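Local coordinates for RahU protein (Pseudomonas aeruginosa PAO1, PDB 6ZC2) that interacts with the membrane lipid ceramide phosphorylethanolamine as a bacterial member of the aegerolysin family, at residues G30-Y35 with Q58-C63. Sequence-based numbering, arbitrary orientation.
Sequences GKFYRY and QWIASC. With EDO (1,2-ethanediol), chain C; EDO (1,2-ethanediol), chain G; EDO (1,2-ethanediol), chain K.
Lys31 and Cys63 form an antiparallel hydrogen-bonded pair: Lys31 N donates to Cys63 O (2.9 Å) and Cys63 N returns a bond to Lys31 O (3.1 Å). With OG anti to the backbone N (chi1 -180°), Ser62 also reaches Lys31 O (OG to O 2.8 Å), from above the carbonyl plane; the same hydroxyl bonds to Thr72 of the facing sheet. Beyond Tyr33 N to Ala61 O (3.0 Å) the strands diverge, their N-to-C directions at 130° rather than 180°. A 1,2-ethanediol, probably from the crystallisation liquor, enters this widening gap, its O2 accepting from Ala61 N and donating to Tyr33 O; a water, also bonded to the diol, links Tyr35 N to Trp59 O.

Ala61 CB lies over the Tyr33 ring in a CH-pi contact, 3.7 Å from its centroid, while Cys63 SG approaches that ring obliquely. Tyr35 makes an offset stack on the six-membered ring of Trp59, centroids 5.0 Å apart and planes at 26°; its hydroxyl is anchored by Glu127. On the other face, Phe32 CE1 packs alongside Ile60 CG2 (3.8 Å).

Within the aegerolysin beta-sandwich, Phe32 and Ile60 face strand 19-27 of the opposing sheet and helix 44-47, whereas Tyr33 and Tyr35 reach Trp6 on strand 6-13, next to 58-63; strand 41-42 flanks 29-34.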
ATOM      1  N   GLY A  30       7.903 -10.972   1.994  1.00 12.24           N
ATOM      2  CA  GLY A  30       6.501 -11.202   2.298  1.00 12.00           C
ATOM      3  C   GLY A  30       5.681 -11.613   1.090  1.00 11.49           C
ATOM      4  O   GLY A  30       6.200 -12.017   0.047  1.00 13.57           O
ATOM      5  N   LYS A  31       4.360 -11.517   1.253  1.00 11.36           N
ATOM      6  CA  LYS A  31       3.404 -11.852   0.207  0.75 11.10           C
ATOM      7  C   LYS A  31       2.249 -10.858   0.246  1.00 10.32           C
ATOM      8  O   LYS A  31       2.020 -10.191   1.261  1.00 10.75           O
ATOM      9  CB  LYS A  31       2.876 -13.278   0.369  0.75 13.15           C
ATOM     10  CG  LYS A  31       1.979 -13.480   1.535  0.75 13.31           C
ATOM     11  CD  LYS A  31       1.690 -14.955   1.640  0.75 14.58           C
ATOM     12  CE  LYS A  31       0.649 -15.210   2.680  0.75 14.79           C
ATOM     13  NZ  LYS A  31       0.269 -16.654   2.793  0.75 10.53           N
ATOM     14  N   PHE A  32       1.508 -10.774  -0.858  1.00  9.96           N
ATOM     15  CA  PHE A  32       0.238 -10.059  -0.872  1.00  9.50           C
ATOM     16  C   PHE A  32      -0.875 -11.057  -0.556  1.00  9.65           C
ATOM     17  O   PHE A  32      -0.777 -12.244  -0.885  1.00 10.95           O
ATOM     18  CB  PHE A  32      -0.023  -9.427  -2.245  1.00  9.98           C
ATOM     19  CG  PHE A  32       0.834  -8.224  -2.551  1.00  9.72           C
ATOM     20  CD1 PHE A  32       0.677  -7.037  -1.844  1.00 10.14           C
ATOM     21  CD2 PHE A  32       1.777  -8.270  -3.574  1.00 11.22           C
ATOM     22  CE1 PHE A  32       1.454  -5.922  -2.148  1.00 10.85           C
ATOM     23  CE2 PHE A  32       2.555  -7.154  -3.883  1.00 11.67           C
ATOM     24  CZ  PHE A  32       2.394  -5.982  -3.169  1.00 11.79           C
ATOM     25  N   TYR A  33      -1.946 -10.573   0.081  1.00  9.81           N
ATOM     26  CA  TYR A  33      -3.073 -11.434   0.410  1.00 10.53           C
ATOM     27  C   TYR A  33      -4.387 -10.680   0.258  1.00 10.12           C
ATOM     28  O   TYR A  33      -4.431  -9.450   0.287  1.00 10.68           O
ATOM     29  CB  TYR A  33      -2.939 -12.045   1.803  1.00 10.79           C
ATOM     30  CG  TYR A  33      -3.058 -11.112   2.989  1.00  9.86           C
ATOM     31  CD1 TYR A  33      -1.952 -10.424   3.477  1.00 10.32           C
ATOM     32  CD2 TYR A  33      -4.263 -10.976   3.670  1.00 10.28           C
ATOM     33  CE1 TYR A  33      -2.051  -9.612   4.606  1.00  9.97           C
ATOM     34  CE2 TYR A  33      -4.371 -10.175   4.805  1.00 10.63           C
ATOM     35  CZ  TYR A  33      -3.261  -9.498   5.268  1.00 10.21           C
ATOM     36  OH  TYR A  33      -3.343  -8.709   6.397  1.00 10.93           O
ATOM     37  N   ARG A  34      -5.471 -11.444   0.115  1.00 10.98           N
ATOM     38  CA  ARG A  34      -6.812 -10.879  -0.037  1.00 11.40           C
ATOM     39  C   ARG A  34      -7.334 -10.525   1.351  1.00 10.93           C
ATOM     40  O   ARG A  34      -7.787 -11.401   2.096  1.00 11.51           O
ATOM     41  CB  ARG A  34      -7.724 -11.872  -0.749  1.00 13.80           C
ATOM     42  CG  ARG A  34      -9.041 -11.278  -1.214  1.00 15.56           C
ATOM     43  CD  ARG A  34     -10.025 -12.351  -1.686  1.00 17.98           C
ATOM     44  NE  ARG A  34      -9.471 -13.195  -2.743  1.00 20.69           N
ATOM     45  CZ  ARG A  34      -9.497 -12.892  -4.038  1.00 23.26           C
ATOM     46  NH1 ARG A  34     -10.049 -11.757  -4.445  1.00 24.22           N
ATOM     47  NH2 ARG A  34      -8.969 -13.722  -4.927  1.00 24.98           N
ATOM     48  N   TYR A  35      -7.256  -9.240   1.707  1.00 10.81           N
ATOM     49  CA  TYR A  35      -7.628  -8.792   3.049  1.00 10.80           C
ATOM     50  C   TYR A  35      -9.041  -9.288   3.359  1.00 11.17           C
ATOM     51  O   TYR A  35      -9.943  -9.127   2.535  1.00 12.68           O
ATOM     52  CB  TYR A  35      -7.579  -7.255   3.064  1.00 10.87           C
ATOM     53  CG  TYR A  35      -7.482  -6.622   4.442  1.00 10.15           C
ATOM     54  CD1 TYR A  35      -6.509  -7.029   5.351  1.00 10.42           C
ATOM     55  CD2 TYR A  35      -8.344  -5.593   4.821  1.00 11.03           C
ATOM     56  CE1 TYR A  35      -6.415  -6.461   6.612  1.00 10.69           C
ATOM     57  CE2 TYR A  35      -8.254  -5.010   6.086  1.00 11.32           C
ATOM     58  CZ  TYR A  35      -7.282  -5.452   6.975  1.00 11.07           C
ATOM     59  OH  TYR A  35      -7.166  -4.905   8.237  1.00 12.31           O
ATOM     60  N   GLN A  58     -10.650   0.118  -2.082  1.00  9.34           N
ATOM     61  CA  GLN A  58     -10.157  -1.253  -2.067  1.00  9.33           C
ATOM     62  C   GLN A  58      -8.883  -1.305  -1.233  1.00  8.87           C
ATOM     63  O   GLN A  58      -8.194  -0.297  -1.065  1.00  9.96           O
ATOM     64  CB  GLN A  58      -9.878  -1.773  -3.488  1.00 10.22           C
ATOM     65  CG  GLN A  58     -11.124  -1.958  -4.339  1.00 11.41           C
ATOM     66  CD  GLN A  58     -10.799  -2.443  -5.734  1.00 11.93           C
ATOM     67  OE1 GLN A  58     -10.093  -3.439  -5.907  1.00 14.50           O
ATOM     68  NE2 GLN A  58     -11.291  -1.732  -6.740  1.00 12.10           N
ATOM     69  N   TRP A  59      -8.559  -2.496  -0.729  1.00  9.38           N
ATOM     70  CA  TRP A  59      -7.423  -2.690   0.165  1.00  9.40           C
ATOM     71  C   TRP A  59      -6.319  -3.513  -0.496  1.00  9.04           C
ATOM     72  O   TRP A  59      -6.589  -4.524  -1.153  1.00 10.51           O
ATOM     73  CB  TRP A  59      -7.873  -3.401   1.441  1.00 10.61           C
ATOM     74  CG  TRP A  59      -8.781  -2.594   2.318  1.00 10.57           C
ATOM     75  CD1 TRP A  59     -10.112  -2.330   2.114  1.00 11.79           C
ATOM     76  CD2 TRP A  59      -8.430  -1.955   3.551  1.00 10.19           C
ATOM     77  NE1 TRP A  59     -10.606  -1.569   3.144  1.00 11.88           N
ATOM     78  CE2 TRP A  59      -9.597  -1.329   4.042  1.00 11.09           C
ATOM     79  CE3 TRP A  59      -7.242  -1.852   4.289  1.00 10.31           C
ATOM     80  CZ2 TRP A  59      -9.616  -0.625   5.251  1.00 11.87           C
ATOM     81  CZ3 TRP A  59      -7.259  -1.144   5.482  1.00 11.54           C
ATOM     82  CH2 TRP A  59      -8.442  -0.541   5.954  1.00 12.18           C
ATOM     83  N   ILE A  60      -5.074  -3.081  -0.298  1.00  8.93           N
ATOM     84  CA  ILE A  60      -3.881  -3.834  -0.685  1.00  9.09           C
ATOM     85  C   ILE A  60      -3.188  -4.255   0.603  1.00  8.66           C
ATOM     86  O   ILE A  60      -2.742  -3.400   1.379  1.00  9.44           O
ATOM     87  CB  ILE A  60      -2.951  -2.987  -1.565  1.00  9.76           C
ATOM     88  CG1 ILE A  60      -3.679  -2.588  -2.853  1.00 11.41           C
ATOM     89  CG2 ILE A  60      -1.672  -3.743  -1.878  1.00 10.52           C
ATOM     90  CD1 ILE A  60      -2.974  -1.527  -3.646  1.00 12.43           C
ATOM     91  N   ALA A  61      -3.098  -5.564   0.839  1.00  9.08           N
ATOM     92  CA  ALA A  61      -2.602  -6.086   2.105  1.00  8.87           C
ATOM     93  C   ALA A  61      -1.409  -7.002   1.869  1.00  8.91           C
ATOM     94  O   ALA A  61      -1.368  -7.757   0.886  1.00  9.45           O
ATOM     95  CB  ALA A  61      -3.700  -6.841   2.868  1.00 10.41           C
ATOM     96  N   SER A  62      -0.438  -6.936   2.782  1.00  8.76           N
ATOM     97  CA  SER A  62       0.765  -7.747   2.686  1.00  9.28           C
ATOM     98  C   SER A  62       1.202  -8.172   4.083  1.00  9.23           C
ATOM     99  O   SER A  62       1.062  -7.407   5.042  1.00  9.88           O
ATOM    100  CB  SER A  62       1.892  -6.960   1.999  1.00 10.12           C
ATOM    101  OG  SER A  62       3.085  -7.720   1.877  1.00 10.17           O
ATOM    102  N   CYS A  63       1.720  -9.395   4.195  1.00  9.72           N
ATOM    103  CA  CYS A  63       2.213  -9.901   5.469  1.00 10.20           C
ATOM    104  C   CYS A  63       3.482 -10.706   5.233  1.00 10.60           C
ATOM    105  O   CYS A  63       3.816 -11.066   4.099  1.00 10.76           O
ATOM    106  CB  CYS A  63       1.157 -10.735   6.213  1.00 11.04           C
ATOM    107  SG  CYS A  63       0.660 -12.265   5.372  1.00 11.12           S
TER
HETATM  108  C1  EDO C 202      -5.367  -7.270  -3.288  0.80 13.70           C
HETATM  109  O1  EDO C 202      -6.308  -8.244  -2.813  0.80 13.46           O
HETATM  110  C2  EDO C 202      -4.045  -7.480  -2.566  0.80 12.83           C
HETATM  111  O2  EDO C 202      -4.204  -7.223  -1.170  0.80 10.87           O
HETATM  112  C1  EDO G 206     -12.181  -4.908   0.196  1.00 46.16           C
HETATM  113  O1  EDO G 206     -11.149  -5.508   0.989  1.00 20.36           O
HETATM  114  C2  EDO G 206     -11.837  -5.062  -1.280  1.00 51.62           C
HETATM  115  O2  EDO G 206     -10.559  -4.467  -1.535  1.00 17.72           O
HETATM  116  C1  EDO K 210      -6.127  -8.897  10.248  0.80 30.24           C
HETATM  117  O1  EDO K 210      -7.483  -9.103   9.830  0.80 32.94           O
HETATM  118  C2  EDO K 210      -5.200  -8.735   9.048  0.80 32.23           C
HETATM  119  O2  EDO K 210      -5.491  -9.694   8.023  0.80 11.45           O
HETATM  120  O   HOH W   1      -7.360  -7.206  -0.456  1.00 13.30           O